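Local coordinates for hypothetical membrane protein (Corynebacterium glutamicum, PDB 6JSA) that binds heme through the C-terminal domain of HtaA, which probably takes part in heme uptake and transfer in corynebacteria, at residues A[36-50]-A[59-71]. Sequence-based numbering, arbitrary orientation.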
# COMPACT_ATOMS: atom_id res chain seq x y z
N VAL A 36 -2.58 -3.88 -11.46
CA VAL A 36 -3.40 -3.53 -10.30
C VAL A 36 -4.79 -3.18 -10.83
O VAL A 36 -4.91 -2.59 -11.90
CB VAL A 36 -2.79 -2.31 -9.55
CG1 VAL A 36 -3.67 -1.83 -8.39
CG2 VAL A 36 -1.37 -2.62 -9.10
N GLY A 37 -5.83 -3.58 -10.10
CA GLY A 37 -7.19 -3.23 -10.44
C GLY A 37 -7.75 -2.14 -9.53
O GLY A 37 -7.05 -1.56 -8.70
N PHE A 38 -9.05 -1.88 -9.68
CA PHE A 38 -9.70 -0.82 -8.92
C PHE A 38 -11.19 -1.11 -8.79
O PHE A 38 -11.87 -1.32 -9.79
CB PHE A 38 -9.48 0.55 -9.58
CG PHE A 38 -10.00 1.71 -8.78
CD1 PHE A 38 -9.33 2.14 -7.63
CD2 PHE A 38 -11.15 2.38 -9.16
CE1 PHE A 38 -9.81 3.23 -6.89
CE2 PHE A 38 -11.62 3.46 -8.44
CZ PHE A 38 -10.96 3.88 -7.30
N ASP A 39 -11.69 -1.11 -7.55
CA ASP A 39 -13.08 -1.39 -7.24
C ASP A 39 -13.32 -0.95 -5.80
O ASP A 39 -12.40 -1.00 -4.98
CB ASP A 39 -13.37 -2.89 -7.37
CG ASP A 39 -14.83 -3.20 -7.61
OD1 ASP A 39 -15.54 -2.34 -8.18
OD2 ASP A 39 -15.27 -4.30 -7.22
N ASN A 40 -14.55 -0.52 -5.50
CA ASN A 40 -14.89 -0.07 -4.15
C ASN A 40 -13.97 1.05 -3.67
O ASN A 40 -13.66 1.14 -2.48
CB ASN A 40 -14.90 -1.24 -3.15
CG ASN A 40 -15.46 -0.84 -1.79
OD1 ASN A 40 -16.48 -0.17 -1.70
ND2 ASN A 40 -14.76 -1.24 -0.72
N GLN A 41 -13.50 1.90 -4.58
CA GLN A 41 -12.56 2.97 -4.24
C GLN A 41 -11.30 2.41 -3.58
O GLN A 41 -10.67 3.07 -2.74
CB GLN A 41 -13.22 4.08 -3.42
CG GLN A 41 -14.36 4.71 -4.17
CD GLN A 41 -15.09 5.71 -3.34
OE1 GLN A 41 -16.03 5.37 -2.62
NE2 GLN A 41 -14.68 6.97 -3.43
N GLN A 42 -10.92 1.19 -3.95
CA GLN A 42 -9.72 0.55 -3.44
C GLN A 42 -8.95 -0.04 -4.60
O GLN A 42 -9.52 -0.71 -5.47
CB GLN A 42 -10.05 -0.58 -2.45
CG GLN A 42 -10.76 -0.11 -1.20
CD GLN A 42 -11.09 -1.26 -0.29
OE1 GLN A 42 -11.98 -2.06 -0.59
NE2 GLN A 42 -10.36 -1.38 0.81
N PHE A 43 -7.64 0.20 -4.62
CA PHE A 43 -6.78 -0.52 -5.54
C PHE A 43 -6.74 -2.00 -5.17
O PHE A 43 -6.81 -2.37 -3.99
CB PHE A 43 -5.41 0.14 -5.59
CG PHE A 43 -5.50 1.58 -6.00
CD1 PHE A 43 -5.69 1.92 -7.33
CD2 PHE A 43 -5.49 2.60 -5.05
CE1 PHE A 43 -5.83 3.24 -7.72
CE2 PHE A 43 -5.63 3.93 -5.42
CZ PHE A 43 -5.80 4.26 -6.77
N GLN A 44 -6.71 -2.85 -6.19
CA GLN A 44 -6.90 -4.29 -6.05
C GLN A 44 -5.60 -4.97 -6.45
O GLN A 44 -5.14 -4.83 -7.59
CB GLN A 44 -8.05 -4.77 -6.95
CG GLN A 44 -9.37 -4.04 -6.70
CD GLN A 44 -10.06 -4.49 -5.43
OE1 GLN A 44 -10.06 -5.68 -5.11
NE2 GLN A 44 -10.66 -3.56 -4.71
N PHE A 45 -5.02 -5.69 -5.51
CA PHE A 45 -3.72 -6.32 -5.68
C PHE A 45 -3.90 -7.83 -5.67
O PHE A 45 -4.70 -8.37 -4.90
CB PHE A 45 -2.76 -5.90 -4.57
CG PHE A 45 -2.57 -4.41 -4.48
CD1 PHE A 45 -3.45 -3.62 -3.74
CD2 PHE A 45 -1.52 -3.80 -5.15
CE1 PHE A 45 -3.28 -2.25 -3.67
CE2 PHE A 45 -1.34 -2.42 -5.08
CZ PHE A 45 -2.22 -1.65 -4.34
N SER A 46 -3.14 -8.50 -6.53
CA SER A 46 -3.26 -9.93 -6.70
C SER A 46 -1.85 -10.51 -6.72
O SER A 46 -1.02 -10.09 -7.53
CB SER A 46 -3.99 -10.20 -8.02
OG SER A 46 -4.17 -11.58 -8.21
N GLY A 47 -1.57 -11.46 -5.83
CA GLY A 47 -0.23 -11.99 -5.71
C GLY A 47 -0.23 -13.47 -5.40
O GLY A 47 -1.20 -14.02 -4.87
N ASN A 48 0.89 -14.12 -5.73
CA ASN A 48 1.02 -15.53 -5.40
C ASN A 48 2.35 -15.85 -4.72
O ASN A 48 2.86 -16.97 -4.84
CB ASN A 48 0.75 -16.45 -6.60
CG ASN A 48 1.72 -16.24 -7.73
OD1 ASN A 48 2.67 -15.46 -7.63
ND2 ASN A 48 1.49 -16.95 -8.83
N SER A 49 2.91 -14.90 -3.99
CA SER A 49 4.17 -15.15 -3.30
C SER A 49 4.15 -14.55 -1.90
O SER A 49 3.32 -13.70 -1.56
CB SER A 49 5.38 -14.62 -4.08
OG SER A 49 5.40 -13.22 -4.05
N GLY A 50 5.09 -15.01 -1.10
CA GLY A 50 5.15 -14.67 0.30
C GLY A 50 5.08 -15.91 1.16
O GLY A 50 4.95 -17.04 0.67
N GLY A 59 4.65 -12.84 9.00
CA GLY A 59 4.49 -13.13 7.59
C GLY A 59 4.85 -11.94 6.73
O GLY A 59 5.01 -10.81 7.22
N SER A 60 4.98 -12.22 5.44
CA SER A 60 5.12 -11.21 4.40
C SER A 60 4.30 -11.67 3.21
O SER A 60 4.48 -12.80 2.74
CB SER A 60 6.57 -11.04 3.97
OG SER A 60 7.20 -10.04 4.74
N ILE A 61 3.41 -10.81 2.75
CA ILE A 61 2.54 -11.07 1.61
C ILE A 61 2.94 -10.07 0.53
O ILE A 61 2.81 -8.85 0.73
CB ILE A 61 1.06 -10.89 1.97
CG1 ILE A 61 0.73 -11.47 3.37
CG2 ILE A 61 0.17 -11.50 0.89
CD1 ILE A 61 0.82 -12.96 3.44
N ASN A 62 3.44 -10.57 -0.60
CA ASN A 62 4.03 -9.73 -1.64
C ASN A 62 3.12 -9.61 -2.85
O ASN A 62 2.53 -10.60 -3.30
CB ASN A 62 5.36 -10.32 -2.11
CG ASN A 62 6.43 -10.24 -1.07
OD1 ASN A 62 7.00 -9.18 -0.84
ND2 ASN A 62 6.72 -11.37 -0.43
N PHE A 63 3.04 -8.39 -3.40
CA PHE A 63 2.23 -8.16 -4.59
C PHE A 63 3.03 -7.43 -5.66
O PHE A 63 3.79 -6.51 -5.34
CB PHE A 63 1.00 -7.31 -4.24
CG PHE A 63 0.11 -7.97 -3.23
CD1 PHE A 63 -0.88 -8.85 -3.63
CD2 PHE A 63 0.29 -7.75 -1.87
CE1 PHE A 63 -1.69 -9.48 -2.71
CE2 PHE A 63 -0.52 -8.38 -0.94
CZ PHE A 63 -1.51 -9.25 -1.37
N PRO A 64 2.87 -7.81 -6.92
CA PRO A 64 3.43 -7.02 -8.02
C PRO A 64 2.47 -5.89 -8.36
O PRO A 64 1.38 -5.77 -7.79
CB PRO A 64 3.48 -8.04 -9.15
CG PRO A 64 2.20 -8.80 -8.93
CD PRO A 64 2.05 -8.92 -7.43
N GLY A 65 2.88 -5.05 -9.31
CA GLY A 65 1.99 -4.05 -9.85
C GLY A 65 2.31 -2.65 -9.34
O GLY A 65 2.88 -2.45 -8.26
N SER A 66 1.89 -1.66 -10.12
CA SER A 66 2.15 -0.27 -9.79
C SER A 66 0.92 0.60 -10.04
O SER A 66 0.08 0.32 -10.90
CB SER A 66 3.34 0.28 -10.58
OG SER A 66 3.12 0.16 -11.96
N ILE A 67 0.86 1.67 -9.25
CA ILE A 67 -0.09 2.77 -9.41
C ILE A 67 0.71 4.01 -9.73
O ILE A 67 1.72 4.28 -9.07
CB ILE A 67 -0.88 3.00 -8.11
CG1 ILE A 67 -1.53 1.71 -7.61
CG2 ILE A 67 -1.90 4.12 -8.32
CD1 ILE A 67 -1.94 1.79 -6.17
N HIS A 68 0.26 4.78 -10.72
CA HIS A 68 0.96 6.00 -11.14
C HIS A 68 -0.03 7.16 -11.09
O HIS A 68 -0.90 7.28 -11.96
CB HIS A 68 1.52 5.81 -12.55
CG HIS A 68 2.50 6.87 -12.94
ND1 HIS A 68 3.23 6.80 -14.11
CD2 HIS A 68 2.88 8.02 -12.33
CE1 HIS A 68 4.01 7.86 -14.20
NE2 HIS A 68 3.82 8.62 -13.13
N PHE A 69 0.09 8.01 -10.07
CA PHE A 69 -0.74 9.20 -9.93
C PHE A 69 -0.09 10.37 -10.64
O PHE A 69 1.13 10.55 -10.56
CB PHE A 69 -0.87 9.58 -8.45
CG PHE A 69 -1.58 8.57 -7.59
CD1 PHE A 69 -2.96 8.48 -7.58
CD2 PHE A 69 -0.85 7.73 -6.75
CE1 PHE A 69 -3.61 7.57 -6.76
CE2 PHE A 69 -1.49 6.82 -5.94
CZ PHE A 69 -2.87 6.74 -5.94
N THR A 70 -0.90 11.18 -11.32
CA THR A 70 -0.41 12.42 -11.93
C THR A 70 -1.41 13.54 -11.67
O THR A 70 -2.59 13.30 -11.44
CB THR A 70 -0.18 12.27 -13.44
OG1 THR A 70 -1.40 11.86 -14.06
CG2 THR A 70 0.91 11.25 -13.73
N GLY A 71 -0.90 14.76 -11.72
CA GLY A 71 -1.74 15.94 -11.52
C GLY A 71 -0.93 17.19 -11.77
O GLY A 71 0.29 17.14 -11.94
O HOH W 1 -1.36 -6.70 -7.99
O HOH W 2 1.06 -12.69 -2.68
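Ile67 presses its CD1 methyl onto one face of the Phe43 ring, 3.9 Å from the ring centroid and 23° off the normal, a CH-pi contact; Phe38 CD1 lies over the opposite face, so the ring is sandwiched. The placement follows from Ile67 chi1 of -53°, which sets CG1 beside the backbone N, and an extended chi2 that carries CD1 outward. The same methyl touches Phe45 CZ at 3.9 Å, and Val36 CG1 meets Ile67 CG1. Beyond Ile67, the Phe43 and Phe69 side chains come from opposite directions, their ring planes at 86° and CZ to CZ 3.9 Å.

Farther along, the Phe63 ring packs against Phe45 CB through CD1 (3.6 Å) and turns an edge to the backbone at Ser46. Gly47 N lies 3.5 Å from Phe63 CD1, bringing the main chain itself against the ring.

Polar links are few. Asn62 N donates to Ser49 O at 3.3 Å, and one water donates to both Ser49 O and Asn62 O. A second water accepts from Ser46 N and lies 2.9 Å from Pro64 O, to which it can donate, linking strand 42-47 to the loop after strand 58-62.

Beyond the hairpin of strands 42-53 and 58-62, the chain runs into strand 66-71, which pairs with strands 30-34 and 76-88. Trp31 meets Phe43 edge-to-face, while Phe69, its side chain about 7 Å from the bound heme, meets Phe18 of helix 16-23, the helix bearing the heme ligand Tyr21, edge-to-face.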